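Local coordinates for ABC transporter ATP-binding/permease protein Rv1747 (Mycobacterium tuberculosis, PDB 6CCD) that takes part in moving an unknown substrate across the mycobacterial membrane, this chain being its first FHA domain, a phosphothreonine-binding module of the regulatory region, at residues L69-R74 with D83-H88. Sequence-based numbering, arbitrary orientation.
Sequences LYLNNR and DAQRVH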
ATOM      1  N   LEU A  69       8.795  -2.558  -3.262  1.00 13.37           N
ATOM      2  CA  LEU A  69       7.426  -3.074  -3.252  1.00 14.11           C
ATOM      3  C   LEU A  69       7.439  -4.370  -4.027  1.00 16.45           C
ATOM      4  O   LEU A  69       7.973  -4.418  -5.145  1.00 14.84           O
ATOM      5  CB  LEU A  69       6.456  -2.076  -3.902  1.00 12.46           C
ATOM      6  CG  LEU A  69       5.034  -2.501  -4.273  1.00 13.06           C
ATOM      7  CD1 LEU A  69       4.194  -2.772  -3.013  1.00 13.04           C
ATOM      8  CD2 LEU A  69       4.380  -1.403  -5.118  1.00 11.58           C
ATOM      9  N   TYR A  70       6.872  -5.416  -3.440  1.00 13.41           N
ATOM     10  CA  TYR A  70       6.903  -6.742  -4.048  1.00 15.36           C
ATOM     11  C   TYR A  70       5.522  -7.346  -4.252  1.00 14.61           C
ATOM     12  O   TYR A  70       4.665  -7.310  -3.358  1.00 15.53           O
ATOM     13  CB  TYR A  70       7.737  -7.693  -3.192  1.00 15.17           C
ATOM     14  CG  TYR A  70       9.204  -7.342  -3.177  1.00 15.11           C
ATOM     15  CD1 TYR A  70      10.085  -7.940  -4.069  1.00 14.60           C
ATOM     16  CD2 TYR A  70       9.703  -6.396  -2.292  1.00 16.93           C
ATOM     17  CE1 TYR A  70      11.428  -7.622  -4.072  1.00 15.60           C
ATOM     18  CE2 TYR A  70      11.051  -6.064  -2.288  1.00 17.99           C
ATOM     19  CZ  TYR A  70      11.907  -6.693  -3.179  1.00 19.17           C
ATOM     20  OH  TYR A  70      13.242  -6.375  -3.193  1.00 23.66           O
ATOM     21  N   LEU A  71       5.323  -7.908  -5.441  1.00 13.74           N
ATOM     22  CA  LEU A  71       4.147  -8.707  -5.752  1.00 20.31           C
ATOM     23  C   LEU A  71       4.613 -10.083  -6.240  1.00 21.77           C
ATOM     24  O   LEU A  71       5.270 -10.174  -7.271  1.00 18.80           O
ATOM     25  CB  LEU A  71       3.289  -8.020  -6.817  1.00 18.84           C
ATOM     26  CG  LEU A  71       2.059  -8.782  -7.322  1.00 21.62           C
ATOM     27  CD1 LEU A  71       1.040  -8.988  -6.212  1.00 26.04           C
ATOM     28  CD2 LEU A  71       1.420  -8.060  -8.491  1.00 23.38           C
ATOM     29  N   ASN A  72       4.298 -11.137  -5.494  1.00 22.96           N
ATOM     30  CA  ASN A  72       4.720 -12.489  -5.878  1.00 28.50           C
ATOM     31  C   ASN A  72       6.202 -12.573  -6.245  1.00 27.69           C
ATOM     32  O   ASN A  72       6.555 -13.023  -7.344  1.00 34.13           O
ATOM     33  CB  ASN A  72       3.885 -12.984  -7.056  1.00 28.12           C
ATOM     34  CG  ASN A  72       2.399 -12.866  -6.798  1.00 35.47           C
ATOM     35  OD1 ASN A  72       1.924 -13.167  -5.705  1.00 39.27           O
ATOM     36  ND2 ASN A  72       1.657 -12.415  -7.804  1.00 41.71           N
ATOM     37  N   ASN A  73       7.049 -12.089  -5.341  1.00 21.17           N
ATOM     38  CA  ASN A  73       8.512 -12.146  -5.492  1.00 24.24           C
ATOM     39  C   ASN A  73       9.057 -11.312  -6.636  1.00 24.93           C
ATOM     40  O   ASN A  73      10.227 -11.420  -6.992  1.00 21.91           O
ATOM     41  CB  ASN A  73       8.976 -13.595  -5.659  1.00 23.39           C
ATOM     42  CG  ASN A  73       8.591 -14.451  -4.481  1.00 23.87           C
ATOM     43  OD1 ASN A  73       9.040 -14.218  -3.359  1.00 28.41           O
ATOM     44  ND2 ASN A  73       7.748 -15.437  -4.722  1.00 21.55           N
ATOM     45  N   ARG A  74       8.215 -10.463  -7.209  1.00 21.78           N
ATOM     46  CA  ARG A  74       8.694  -9.539  -8.212  1.00 21.14           C
ATOM     47  C   ARG A  74       8.715  -8.130  -7.648  1.00 17.89           C
ATOM     48  O   ARG A  74       7.696  -7.640  -7.161  1.00 17.93           O
ATOM     49  CB  ARG A  74       7.823  -9.583  -9.471  1.00 23.20           C
ATOM     50  CG  ARG A  74       8.398  -8.708 -10.552  1.00 29.49           C
ATOM     51  CD  ARG A  74       7.541  -8.668 -11.796  1.00 36.89           C
ATOM     52  NE  ARG A  74       8.199  -7.860 -12.817  1.00 44.39           N
ATOM     53  CZ  ARG A  74       7.714  -7.652 -14.035  1.00 54.06           C
ATOM     54  NH1 ARG A  74       6.555  -8.195 -14.388  1.00 49.94           N
ATOM     55  NH2 ARG A  74       8.389  -6.903 -14.898  1.00 57.80           N
ATOM     56  N   ASP A  83      -9.420  -6.054  -7.409  1.00 37.00           N
ATOM     57  CA  ASP A  83     -10.388  -6.555  -6.440  1.00 43.67           C
ATOM     58  C   ASP A  83      -9.747  -6.829  -5.089  1.00 34.57           C
ATOM     59  O   ASP A  83     -10.178  -6.308  -4.060  1.00 33.16           O
ATOM     60  CB  ASP A  83     -11.058  -7.829  -6.948  1.00 44.14           C
ATOM     61  CG  ASP A  83     -12.087  -8.366  -5.967  1.00 59.33           C
ATOM     62  OD1 ASP A  83     -13.121  -7.693  -5.758  1.00 69.55           O
ATOM     63  OD2 ASP A  83     -11.856  -9.451  -5.390  1.00 66.34           O
ATOM     64  N   ALA A  84      -8.723  -7.666  -5.092  1.00 36.90           N
ATOM     65  CA  ALA A  84      -8.043  -8.019  -3.859  1.00 41.92           C
ATOM     66  C   ALA A  84      -6.604  -8.379  -4.178  1.00 38.62           C
ATOM     67  O   ALA A  84      -6.302  -8.850  -5.275  1.00 34.58           O
ATOM     68  CB  ALA A  84      -8.746  -9.160  -3.165  1.00 29.24           C
ATOM     69  N   GLN A  85      -5.716  -8.159  -3.220  1.00 32.90           N
ATOM     70  CA  GLN A  85      -4.299  -8.244  -3.505  1.00 26.50           C
ATOM     71  C   GLN A  85      -3.488  -8.237  -2.216  1.00 23.50           C
ATOM     72  O   GLN A  85      -3.780  -7.477  -1.299  1.00 24.49           O
ATOM     73  CB  GLN A  85      -3.889  -7.074  -4.407  1.00 33.44           C
ATOM     74  CG  GLN A  85      -2.534  -7.213  -5.025  1.00 32.68           C
ATOM     75  CD  GLN A  85      -2.479  -8.362  -5.995  1.00 39.01           C
ATOM     76  OE1 GLN A  85      -2.138  -9.484  -5.623  1.00 43.34           O
ATOM     77  NE2 GLN A  85      -2.818  -8.092  -7.250  1.00 45.25           N
ATOM     78  N   ARG A  86      -2.482  -9.098  -2.137  1.00 18.76           N
ATOM     79  CA  ARG A  86      -1.517  -9.012  -1.057  1.00 22.40           C
ATOM     80  C   ARG A  86      -0.173  -8.596  -1.626  1.00 19.30           C
ATOM     81  O   ARG A  86       0.264  -9.154  -2.631  1.00 19.25           O
ATOM     82  CB  ARG A  86      -1.383 -10.343  -0.326  1.00 19.26           C
ATOM     83  CG  ARG A  86      -0.187 -10.395   0.607  1.00 19.95           C
ATOM     84  CD  ARG A  86      -0.140 -11.698   1.397  1.00 28.72           C
ATOM     85  NE  ARG A  86      -0.411 -11.450   2.805  1.00 39.79           N
ATOM     86  CZ  ARG A  86      -1.065 -12.281   3.604  1.00 45.77           C
ATOM     87  NH1 ARG A  86      -1.522 -13.438   3.138  1.00 49.80           N
ATOM     88  NH2 ARG A  86      -1.264 -11.947   4.872  1.00 48.53           N
ATOM     89  N   VAL A  87       0.478  -7.622  -0.994  1.00 13.53           N
ATOM     90  CA  VAL A  87       1.822  -7.245  -1.397  1.00 14.82           C
ATOM     91  C   VAL A  87       2.741  -7.283  -0.184  1.00 16.41           C
ATOM     92  O   VAL A  87       2.275  -7.381   0.963  1.00 17.43           O
ATOM     93  CB  VAL A  87       1.868  -5.831  -2.025  1.00 17.10           C
ATOM     94  CG1 VAL A  87       0.951  -5.743  -3.233  1.00 16.58           C
ATOM     95  CG2 VAL A  87       1.515  -4.763  -0.977  1.00 16.37           C
ATOM     96  N   HIS A  88       4.042  -7.216  -0.434  1.00 14.30           N
ATOM     97  CA  HIS A  88       5.017  -7.036   0.634  1.00 14.02           C
ATOM     98  C   HIS A  88       5.846  -5.798   0.349  1.00 14.46           C
ATOM     99  O   HIS A  88       6.186  -5.528  -0.796  1.00 15.47           O
ATOM    100  CB  HIS A  88       5.931  -8.252   0.762  1.00 16.70           C
ATOM    101  CG  HIS A  88       5.209  -9.507   1.127  1.00 16.04           C
ATOM    102  ND1 HIS A  88       5.118  -9.962   2.424  1.00 19.62           N
ATOM    103  CD2 HIS A  88       4.521 -10.393   0.370  1.00 17.47           C
ATOM    104  CE1 HIS A  88       4.423 -11.084   2.449  1.00 18.53           C
ATOM    105  NE2 HIS A  88       4.050 -11.368   1.214  1.00 24.25           N
TER
HETATM  106  O   HOH W   1       2.711 -10.721  -2.933  1.00 26.61           O
HETATM  107  O   HOH W   2      -0.174 -11.899  -4.135  1.00 45.36           O
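Leu69 meets Val87 through its CD1 methyl, 3.9 Å from CG2 of the valine; with CG anti to the backbone N (chi1 167°), its end is brought up beside strand 84-89, and Val79 touches both residues. At Tyr70 the two strands pair directly, and two backbone hydrogen bonds join it to His88: Tyr70 N to His88 O, 2.7 Å, and His88 N to Tyr70 O, 3.0 Å and close to straight at 169°. The carbonyl oxygen of His88 also lies in the plane of the tyrosine ring, at its edge. On the same face of the sheet, the CB atoms of Tyr70 and His88 are 4.4 Å apart, while the imidazole ND1 is hydrogen-bonded to Gly94 O. Leu71 crosses Gln85 at about a right angle, its CD1 coming within 3.3 Å of the amide OE1. Past Leu71 the first chain turns off, and a water bridges the two segments, accepting from Asn72 N and donating to Arg86 O (2.9 Å). Leu71 to Arg74 form a type I' turn, the two-residue connection of a tight beta hairpin between strands 69-71 and 74-75. Strand 84-89 thus lies between this hairpin and strand 96-101 in an antiparallel sheet of the FHA-domain beta sandwich.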